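Local coordinates for protein carbonic anhydrase (Porphyridium purpureum, PDB 1DDZ) that probably catalyses the reversible, zinc-dependent hydration of carbon dioxide to hydrogencarbonate and a proton, as a beta-class carbonic anhydrase, at residues 59-64 against 330-335; 49-52 against 57-60; 199-204 against 227-232; 115-120 against 203-208. One frame throughout, in Å; residues are numbered along the deposited sequence.

How the contacts relate
The contacts fall into two pairs. Contacts 1 and 2 share helix 57-62, and their centres are about 11 Å apart. Contacts 3 and 4 share Ala-203 and Gly-204 after helix 195-202, with centres about 10 Å apart. Contact 2 closes first along the chain. Contacts 3 and 4 fall within the 265 residues between the two segments of contact 1. That long-range contact ties an N-terminal helix to a zinc loop of the second carbonic anhydrase sequence range. Contacts 3 and 4 lie by the first five-stranded sheet of the chain. Contact 4 touches contact 1 where Tyr-115 packs on the zinc ligand Asp-330, so the two halves of the chain meet close to a metal site.

Contact 1: residues 59-64 against 330-335. With ZN (zinc ion), chain D.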
# COMPACT_ATOMS: atom_id res chain seq x y z
N ASN A 59 -13.99 30.42 -18.65
CA ASN A 59 -15.42 30.25 -18.37
C ASN A 59 -15.86 28.88 -18.83
O ASN A 59 -16.63 28.21 -18.15
CB ASN A 59 -16.25 31.32 -19.09
CG ASN A 59 -16.06 32.72 -18.48
OD1 ASN A 59 -15.96 32.88 -17.27
ND2 ASN A 59 -16.03 33.72 -19.33
N ARG A 60 -15.35 28.45 -19.97
CA ARG A 60 -15.69 27.14 -20.51
C ARG A 60 -15.02 26.07 -19.63
O ARG A 60 -15.68 25.14 -19.18
CB ARG A 60 -15.23 27.02 -21.96
CG ARG A 60 -15.72 25.77 -22.69
CD ARG A 60 -15.09 25.69 -24.06
NE ARG A 60 -15.36 26.90 -24.82
CZ ARG A 60 -14.43 27.74 -25.26
NH1 ARG A 60 -13.14 27.51 -25.03
NH2 ARG A 60 -14.80 28.85 -25.89
N LEU A 61 -13.73 26.28 -19.34
CA LEU A 61 -12.95 25.36 -18.50
C LEU A 61 -13.65 25.13 -17.18
O LEU A 61 -13.93 24.00 -16.78
CB LEU A 61 -11.57 25.95 -18.23
CG LEU A 61 -10.44 25.06 -17.74
CD1 LEU A 61 -9.85 24.27 -18.91
CD2 LEU A 61 -9.37 25.94 -17.12
N ALA A 62 -13.98 26.22 -16.51
CA ALA A 62 -14.64 26.15 -15.22
C ALA A 62 -16.02 25.53 -15.29
O ALA A 62 -16.56 25.10 -14.26
CB ALA A 62 -14.72 27.55 -14.60
N ASN A 63 -16.59 25.42 -16.48
CA ASN A 63 -17.93 24.86 -16.61
C ASN A 63 -18.00 23.67 -17.56
O ASN A 63 -18.95 23.54 -18.33
CB ASN A 63 -18.90 25.97 -17.02
CG ASN A 63 -19.00 27.09 -15.98
OD1 ASN A 63 -18.34 28.12 -16.09
ND2 ASN A 63 -19.82 26.87 -14.95
N GLY A 64 -17.00 22.80 -17.50
CA GLY A 64 -16.97 21.64 -18.37
C GLY A 64 -17.94 20.60 -17.87
O GLY A 64 -18.54 20.79 -16.82
N ASP A 330 -8.79 14.96 -10.38
CA ASP A 330 -9.82 15.80 -11.00
C ASP A 330 -9.24 16.45 -12.28
O ASP A 330 -9.92 16.55 -13.31
CB ASP A 330 -10.34 16.85 -10.03
CG ASP A 330 -11.16 16.24 -8.90
OD1 ASP A 330 -11.96 15.30 -9.18
OD2 ASP A 330 -11.01 16.65 -7.75
N SER A 331 -8.02 16.99 -12.15
CA SER A 331 -7.28 17.57 -13.26
C SER A 331 -8.00 18.36 -14.35
O SER A 331 -8.06 17.93 -15.50
CB SER A 331 -6.41 16.47 -13.93
OG SER A 331 -6.93 15.15 -13.71
N ARG A 332 -8.51 19.55 -14.06
CA ARG A 332 -9.15 20.25 -15.15
C ARG A 332 -8.15 20.97 -16.08
O ARG A 332 -8.54 21.61 -17.05
CB ARG A 332 -10.30 21.16 -14.69
CG ARG A 332 -11.26 21.49 -15.84
CD ARG A 332 -12.65 21.81 -15.35
NE ARG A 332 -13.42 20.60 -14.99
CZ ARG A 332 -14.26 19.94 -15.82
NH1 ARG A 332 -14.42 20.33 -17.08
NH2 ARG A 332 -15.06 18.98 -15.35
N VAL A 333 -6.85 20.90 -15.78
CA VAL A 333 -5.82 21.47 -16.67
C VAL A 333 -4.54 20.64 -16.62
O VAL A 333 -4.10 20.26 -15.54
CB VAL A 333 -5.39 22.92 -16.34
CG1 VAL A 333 -4.57 23.48 -17.47
CG2 VAL A 333 -6.62 23.79 -16.06
N PRO A 334 -3.99 20.27 -17.79
CA PRO A 334 -2.75 19.47 -17.78
C PRO A 334 -1.63 20.26 -17.11
O PRO A 334 -1.51 21.47 -17.32
CB PRO A 334 -2.48 19.23 -19.26
CG PRO A 334 -3.86 19.09 -19.82
CD PRO A 334 -4.58 20.26 -19.15
N ALA A 335 -0.81 19.58 -16.32
CA ALA A 335 0.29 20.21 -15.60
C ALA A 335 1.18 21.05 -16.49
O ALA A 335 1.44 22.23 -16.20
CB ALA A 335 1.11 19.17 -14.86
ZN ZN D . -9.62 17.42 -6.87
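Arg-332 reaches across to Leu-61 of helix 57-62 and to Gly-64 beyond it. Its CB points toward the helix. CG lies anti to the backbone N (chi1 -160°) and comes 4.1 Å from CG of Leu-61. The next atom, CD, sits 2.9 Å from the backbone O of Leu-61, a close approach. The chain then bends at chi3 (-78°), and the guanidinium slants past toward Gly-64. There NH1 is 3.1 Å from CA of Gly-64, which has no side chain to block it. NH2 makes a weak hydrogen bond to the O of Gln-65. The side chains of Arg-332 and Leu-61 run past each other in opposite directions, so Leu-61 points back along the arginine. Its CD1 lies 3.5 Å from the O of Arg-332, and its CD2 meets CG2 of Val-333 at 3.6 Å, crossing it at about a right angle. Val-470 packs on both Leu-61 and Arg-332. Two residues before the arginine, Asp-330 binds zinc through OD2 at 1.8 Å, and Cys-328, His-384 and Cys-387 complete the site. This four-ligand arrangement, with the aspartate from a Cys-Ala-Asp-Ser-Arg run, corresponds to the closed form of the beta-class carbonic anhydrase site.

Contact 2: residues 49-52 against 57-60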
# COMPACT_ATOMS: atom_id res chain seq x y z
N GLU A 49 -2.21 34.41 -23.02
CA GLU A 49 -2.32 33.88 -24.36
C GLU A 49 -3.66 33.19 -24.57
O GLU A 49 -4.28 33.34 -25.62
CB GLU A 49 -1.16 32.92 -24.65
CG GLU A 49 -1.09 32.44 -26.10
CD GLU A 49 -1.21 33.58 -27.12
OE1 GLU A 49 -2.28 33.68 -27.78
OE2 GLU A 49 -0.26 34.39 -27.25
N MET A 50 -4.14 32.47 -23.56
CA MET A 50 -5.43 31.78 -23.66
C MET A 50 -6.58 32.76 -23.78
O MET A 50 -7.45 32.61 -24.63
CB MET A 50 -5.65 30.88 -22.44
CG MET A 50 -4.71 29.68 -22.36
SD MET A 50 -4.78 28.66 -23.86
CE MET A 50 -3.32 29.29 -24.77
N LEU A 51 -6.59 33.77 -22.93
CA LEU A 51 -7.64 34.78 -22.96
C LEU A 51 -7.61 35.56 -24.27
O LEU A 51 -8.66 35.89 -24.82
CB LEU A 51 -7.49 35.72 -21.78
CG LEU A 51 -7.96 35.02 -20.51
CD1 LEU A 51 -7.45 35.72 -19.27
CD2 LEU A 51 -9.47 34.92 -20.53
N LYS A 52 -6.42 35.81 -24.79
CA LYS A 52 -6.24 36.54 -26.04
C LYS A 52 -6.79 35.75 -27.22
O LYS A 52 -7.31 36.34 -28.16
CB LYS A 52 -4.76 36.82 -26.25
CG LYS A 52 -4.38 37.47 -27.57
CD LYS A 52 -2.86 37.64 -27.61
CE LYS A 52 -2.35 38.16 -28.95
NZ LYS A 52 -0.85 38.17 -28.97
N PHE A 57 -12.20 31.28 -22.58
CA PHE A 57 -11.36 30.14 -22.22
C PHE A 57 -11.58 29.56 -20.83
O PHE A 57 -11.87 28.37 -20.67
CB PHE A 57 -9.88 30.47 -22.40
CG PHE A 57 -8.98 29.28 -22.23
CD1 PHE A 57 -8.73 28.43 -23.30
CD2 PHE A 57 -8.42 28.98 -20.98
CE1 PHE A 57 -7.95 27.28 -23.14
CE2 PHE A 57 -7.64 27.84 -20.81
CZ PHE A 57 -7.40 26.99 -21.89
N PHE A 58 -11.45 30.38 -19.80
CA PHE A 58 -11.63 29.88 -18.45
C PHE A 58 -13.07 29.64 -18.07
O PHE A 58 -13.37 28.70 -17.35
CB PHE A 58 -10.89 30.77 -17.44
CG PHE A 58 -9.40 30.72 -17.63
CD1 PHE A 58 -8.74 31.74 -18.31
CD2 PHE A 58 -8.67 29.62 -17.21
CE1 PHE A 58 -7.36 31.65 -18.58
CE2 PHE A 58 -7.30 29.52 -17.47
CZ PHE A 58 -6.65 30.53 -18.16
N ASN A 59 -13.99 30.42 -18.65
CA ASN A 59 -15.42 30.25 -18.37
C ASN A 59 -15.86 28.88 -18.83
O ASN A 59 -16.63 28.21 -18.15
CB ASN A 59 -16.25 31.32 -19.09
CG ASN A 59 -16.06 32.72 -18.48
OD1 ASN A 59 -15.96 32.88 -17.27
ND2 ASN A 59 -16.03 33.72 -19.33
N ARG A 60 -15.35 28.45 -19.97
CA ARG A 60 -15.69 27.14 -20.51
C ARG A 60 -15.02 26.07 -19.63
O ARG A 60 -15.68 25.14 -19.18
CB ARG A 60 -15.23 27.02 -21.96
CG ARG A 60 -15.72 25.77 -22.69
CD ARG A 60 -15.09 25.69 -24.06
NE ARG A 60 -15.36 26.90 -24.82
CZ ARG A 60 -14.43 27.74 -25.26
NH1 ARG A 60 -13.14 27.51 -25.03
NH2 ARG A 60 -14.80 28.85 -25.89
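Met-50 CG lies anti to the carbonyl carbon (chi1 -68°), and the chain bends at chi2 and chi3. These turns lay CB, CG and SD over one face of the Phe-57 ring. In Phe-57, CG is instead anti to the backbone N (chi1 -172°), and this carries its ring toward the methionine. CB of Met-50 is 3.8 Å from the ring centroid and makes a CH-pi contact. SD is 3.9 Å from the same centroid, 27° off the ring normal, so this is a Met-aromatic contact made over the face. The closest pair is SD of Met-50 and CE1 of Phe-57, at 3.5 Å. The contact joins the end of helix 38-53 to the start of helix 57-62. Only three residues separate these N-terminal helices, and a salt bridge from Arg-60 to Asp-54 also spans the turn. Without the Phe-57 ring, as with an alanine here, the sulfur of Met-50 would probably lose its aromatic partner and the methionine chain be free to turn. Leu-51 crosses Phe-58 at about a right angle. Its CG meets CE1 of Phe-58 at 3.9 Å, at the edge of the ring and near its plane. One face of the Phe-58 ring is covered by CD2 of Phe-57, 3.5 Å above the plane and over its centre. Trp-46, from helix 38-53, meets Phe-58 edge-to-face.

Contact 3: residues 199-204 against 227-232; sequences DAWDAG and VVNSSD
The indole of Trp-201 is covered on one face by backbone, with CA of Asn-229 placed over its six-membered ring. This CA is 3.6 Å from the ring centroid and 11° off the normal, a CH-pi contact. Trp-201 sits in the last turn of helix 195-202, which closes in a Schellman motif with Gly-204 as its C-prime residue. The covering segment 227-232 leaves the end of strand 222-227, an edge strand within this chain of the first five-stranded sheet, antiparallel to strand 208-214. C of Val-228 lies over the same face, nearer the rim and 3.5 Å above the plane. Ser-230 N comes within 3.3 Å of CZ3 of Trp-201. With CG of Asn-229 anti to its N (chi1 -176°), the side-chain amide is carried back over the CB and CG end of the tryptophan. Amide and indole planes are 19° apart and stacked. NE1 of Trp-201 hydrogen-bonds to the O of Leu-207, while Cys-192 of helix 172-193 packs on the tryptophan side chain. Cutting Trp-201 back to an alanine is likely to leave the Leu-207 carbonyl without this donor and to open a gap beneath Asn-229. Beyond the tryptophan, Asp-232 O accepts a hydrogen bond from Arg-156 of the second subunit. The O of Trp-201 takes two donors: Gly-204 N at 3.0 Å and, in a weak hydrogen bond, Asn-229 ND2 at 3.4 Å.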
# COMPACT_ATOMS: atom_id res chain seq x y z
N ASP A 199 -18.22 -5.56 -8.12
CA ASP A 199 -19.48 -5.14 -7.52
C ASP A 199 -20.35 -4.39 -8.53
O ASP A 199 -21.50 -4.70 -8.71
CB ASP A 199 -19.22 -4.24 -6.31
CG ASP A 199 -18.68 -4.98 -5.13
OD1 ASP A 199 -18.89 -6.21 -5.03
OD2 ASP A 199 -18.05 -4.32 -4.29
N ALA A 200 -19.75 -3.43 -9.22
CA ALA A 200 -20.47 -2.65 -10.21
C ALA A 200 -21.10 -3.56 -11.24
O ALA A 200 -22.28 -3.41 -11.56
CB ALA A 200 -19.53 -1.67 -10.90
N TRP A 201 -20.32 -4.50 -11.76
CA TRP A 201 -20.81 -5.42 -12.77
C TRP A 201 -21.91 -6.32 -12.23
O TRP A 201 -22.88 -6.60 -12.93
CB TRP A 201 -19.67 -6.24 -13.35
CG TRP A 201 -18.88 -5.48 -14.35
CD1 TRP A 201 -19.23 -4.31 -14.95
CD2 TRP A 201 -17.61 -5.85 -14.88
NE1 TRP A 201 -18.25 -3.92 -15.82
CE2 TRP A 201 -17.24 -4.85 -15.80
CE3 TRP A 201 -16.74 -6.93 -14.67
CZ2 TRP A 201 -16.02 -4.90 -16.52
CZ3 TRP A 201 -15.53 -6.97 -15.38
CH2 TRP A 201 -15.19 -5.96 -16.29
N ASP A 202 -21.77 -6.75 -10.98
CA ASP A 202 -22.80 -7.57 -10.36
C ASP A 202 -24.11 -6.75 -10.26
O ASP A 202 -25.21 -7.29 -10.41
CB ASP A 202 -22.37 -8.07 -8.96
CG ASP A 202 -21.36 -9.21 -9.02
OD1 ASP A 202 -21.02 -9.68 -10.13
OD2 ASP A 202 -20.88 -9.63 -7.94
N ALA A 203 -23.99 -5.44 -10.02
CA ALA A 203 -25.15 -4.56 -9.92
C ALA A 203 -25.63 -4.10 -11.29
O ALA A 203 -26.47 -3.21 -11.40
CB ALA A 203 -24.82 -3.36 -9.06
N GLY A 204 -25.07 -4.70 -12.34
CA GLY A 204 -25.46 -4.34 -13.69
C GLY A 204 -25.11 -2.94 -14.13
O GLY A 204 -25.75 -2.40 -15.04
N VAL A 227 -13.06 -5.19 -21.97
CA VAL A 227 -13.88 -6.17 -21.31
C VAL A 227 -15.09 -5.37 -20.83
O VAL A 227 -14.96 -4.24 -20.34
CB VAL A 227 -13.13 -7.02 -20.24
CG1 VAL A 227 -11.70 -6.56 -20.04
CG2 VAL A 227 -13.92 -7.14 -18.96
N VAL A 228 -16.27 -5.91 -21.13
CA VAL A 228 -17.53 -5.25 -20.82
C VAL A 228 -18.12 -5.66 -19.48
O VAL A 228 -18.57 -4.82 -18.72
CB VAL A 228 -18.56 -5.50 -21.95
CG1 VAL A 228 -19.86 -4.75 -21.67
CG2 VAL A 228 -17.98 -5.03 -23.27
N ASN A 229 -18.09 -6.96 -19.21
CA ASN A 229 -18.61 -7.48 -17.96
C ASN A 229 -18.21 -8.95 -17.87
O ASN A 229 -18.70 -9.76 -18.63
CB ASN A 229 -20.15 -7.33 -17.93
CG ASN A 229 -20.75 -7.77 -16.60
OD1 ASN A 229 -20.32 -8.76 -16.01
ND2 ASN A 229 -21.72 -7.02 -16.11
N SER A 230 -17.27 -9.30 -16.98
CA SER A 230 -16.86 -10.68 -16.81
C SER A 230 -16.67 -10.96 -15.34
O SER A 230 -15.79 -10.36 -14.73
CB SER A 230 -15.51 -10.97 -17.50
OG SER A 230 -15.53 -10.70 -18.89
N SER A 231 -17.47 -11.87 -14.79
CA SER A 231 -17.34 -12.24 -13.38
C SER A 231 -16.00 -12.90 -13.18
O SER A 231 -15.52 -13.67 -14.02
CB SER A 231 -18.42 -13.23 -12.95
OG SER A 231 -18.11 -13.78 -11.67
N ASP A 232 -15.37 -12.57 -12.06
CA ASP A 232 -14.08 -13.13 -11.73
C ASP A 232 -14.29 -14.16 -10.64
O ASP A 232 -13.35 -14.70 -10.11
CB ASP A 232 -13.11 -12.04 -11.28
CG ASP A 232 -11.69 -12.53 -11.19
OD1 ASP A 232 -11.36 -13.42 -11.98
OD2 ASP A 232 -10.91 -12.06 -10.35

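Contact 4: residues 115-120 against 203-208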
# COMPACT_ATOMS: atom_id res chain seq x y z
N TYR A 115 -13.64 6.15 -6.45
CA TYR A 115 -14.18 7.50 -6.58
C TYR A 115 -14.77 7.64 -7.99
O TYR A 115 -15.93 8.03 -8.15
CB TYR A 115 -13.08 8.55 -6.36
CG TYR A 115 -13.59 9.97 -6.31
CD1 TYR A 115 -14.13 10.50 -5.14
CD2 TYR A 115 -13.52 10.79 -7.44
CE1 TYR A 115 -14.58 11.82 -5.07
CE2 TYR A 115 -13.97 12.11 -7.40
CZ TYR A 115 -14.51 12.62 -6.21
OH TYR A 115 -14.96 13.93 -6.14
N ALA A 116 -14.00 7.28 -9.01
CA ALA A 116 -14.45 7.35 -10.40
C ALA A 116 -15.72 6.53 -10.64
O ALA A 116 -16.67 7.00 -11.28
CB ALA A 116 -13.33 6.86 -11.35
N VAL A 117 -15.76 5.31 -10.11
CA VAL A 117 -16.92 4.43 -10.30
C VAL A 117 -18.15 4.74 -9.43
O VAL A 117 -19.27 4.79 -9.95
CB VAL A 117 -16.50 2.94 -10.13
CG1 VAL A 117 -17.72 2.01 -10.25
CG2 VAL A 117 -15.43 2.58 -11.19
N GLN A 118 -17.96 4.91 -8.13
CA GLN A 118 -19.09 5.19 -7.24
C GLN A 118 -19.44 6.66 -7.14
O GLN A 118 -20.61 7.01 -7.12
CB GLN A 118 -18.85 4.63 -5.84
CG GLN A 118 -19.29 3.18 -5.59
CD GLN A 118 -18.12 2.22 -5.62
OE1 GLN A 118 -17.15 2.45 -6.34
NE2 GLN A 118 -18.16 1.17 -4.81
N TYR A 119 -18.46 7.54 -6.98
CA TYR A 119 -18.78 8.95 -6.87
C TYR A 119 -19.12 9.54 -8.25
O TYR A 119 -20.22 10.03 -8.46
CB TYR A 119 -17.61 9.73 -6.25
CG TYR A 119 -17.52 9.72 -4.73
CD1 TYR A 119 -16.93 8.65 -4.04
CD2 TYR A 119 -18.03 10.77 -3.96
CE1 TYR A 119 -16.85 8.64 -2.62
CE2 TYR A 119 -17.96 10.77 -2.53
CZ TYR A 119 -17.37 9.69 -1.86
OH TYR A 119 -17.35 9.52 -0.48
N LEU A 120 -18.21 9.43 -9.20
CA LEU A 120 -18.42 10.00 -10.53
C LEU A 120 -19.28 9.20 -11.50
O LEU A 120 -19.75 9.74 -12.50
CB LEU A 120 -17.08 10.33 -11.18
CG LEU A 120 -16.20 11.28 -10.35
CD1 LEU A 120 -14.93 11.63 -11.09
CD2 LEU A 120 -16.99 12.54 -10.06
N ALA A 203 -23.99 -5.44 -10.02
CA ALA A 203 -25.15 -4.56 -9.92
C ALA A 203 -25.63 -4.10 -11.29
O ALA A 203 -26.47 -3.21 -11.40
CB ALA A 203 -24.82 -3.36 -9.06
N GLY A 204 -25.07 -4.70 -12.34
CA GLY A 204 -25.46 -4.34 -13.69
C GLY A 204 -25.11 -2.94 -14.13
O GLY A 204 -25.75 -2.40 -15.04
N GLN A 205 -24.12 -2.33 -13.49
CA GLN A 205 -23.70 -0.97 -13.86
C GLN A 205 -22.88 -1.01 -15.15
O GLN A 205 -21.98 -1.84 -15.30
CB GLN A 205 -22.88 -0.33 -12.72
CG GLN A 205 -22.26 1.02 -13.08
CD GLN A 205 -21.65 1.69 -11.88
OE1 GLN A 205 -21.94 1.32 -10.75
NE2 GLN A 205 -20.79 2.68 -12.12
N GLU A 206 -23.19 -0.10 -16.06
CA GLU A 206 -22.51 -0.01 -17.35
C GLU A 206 -21.09 0.48 -17.09
O GLU A 206 -20.89 1.63 -16.68
CB GLU A 206 -23.23 1.00 -18.22
CG GLU A 206 -23.18 0.71 -19.70
CD GLU A 206 -24.36 -0.14 -20.18
OE1 GLU A 206 -24.82 -1.05 -19.44
OE2 GLU A 206 -24.82 0.10 -21.32
N LEU A 207 -20.10 -0.38 -17.32
CA LEU A 207 -18.71 -0.03 -17.06
C LEU A 207 -17.74 -0.90 -17.86
O LEU A 207 -17.59 -2.11 -17.60
CB LEU A 207 -18.40 -0.17 -15.55
CG LEU A 207 -17.00 0.16 -15.00
CD1 LEU A 207 -16.68 1.63 -15.25
CD2 LEU A 207 -16.98 -0.12 -13.51
N THR A 208 -17.08 -0.28 -18.83
CA THR A 208 -16.10 -1.00 -19.64
C THR A 208 -14.67 -0.76 -19.17
O THR A 208 -14.35 0.30 -18.64
CB THR A 208 -16.14 -0.57 -21.10
OG1 THR A 208 -15.89 0.84 -21.18
CG2 THR A 208 -17.49 -0.91 -21.71
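Val-117 meets Leu-207 and Gln-205 with its two methyl branches and its carbonyl. CG2 of Val-117 touches CD2 of Leu-207 at 3.9 Å, and the side chains cross at about a right angle. CG1 lies near the same CD2 and is also 3.7 Å from NE2 of Gln-205. That amide nitrogen gives a weak hydrogen bond to the O of Val-117, 3.4 Å long but fairly straight, with an N-H...O angle of 164°. Gln-205 reaches it with an extended chain: CG is anti to the backbone N (chi1 173°), and chi2 is also near 180°.

The next shell sets where these groups stand. The Schellman turn that ends helix 195-202 pins the start of the glutamine, pairing Gln-205 N with Ala-200 O. CB of Ala-200 lies 4.0 Å from CD2 of Leu-207. Ile-196 of the same helix packs on Val-117, and Ile-125 of strand 124-130 packs on both Val-117 and Leu-207.

Further out, a wider pi-type turn runs through 115-119 of helix 107-119, with Leu-120 N bonded to Tyr-115 O at 2.9 Å. CB of Tyr-119 lies over one face of the Tyr-115 ring, toward its rim. Tyr-119 OH hydrogen-bonds to Asp-403, and Tyr-115 meets the ring of Phe-93.

Strands 124-130 and 208-214 are parallel neighbours in the sheet, each preceded by one of these helices. The contact is part of the layer between helices and sheet that is usual in the alpha/beta fold of beta-class carbonic anhydrases.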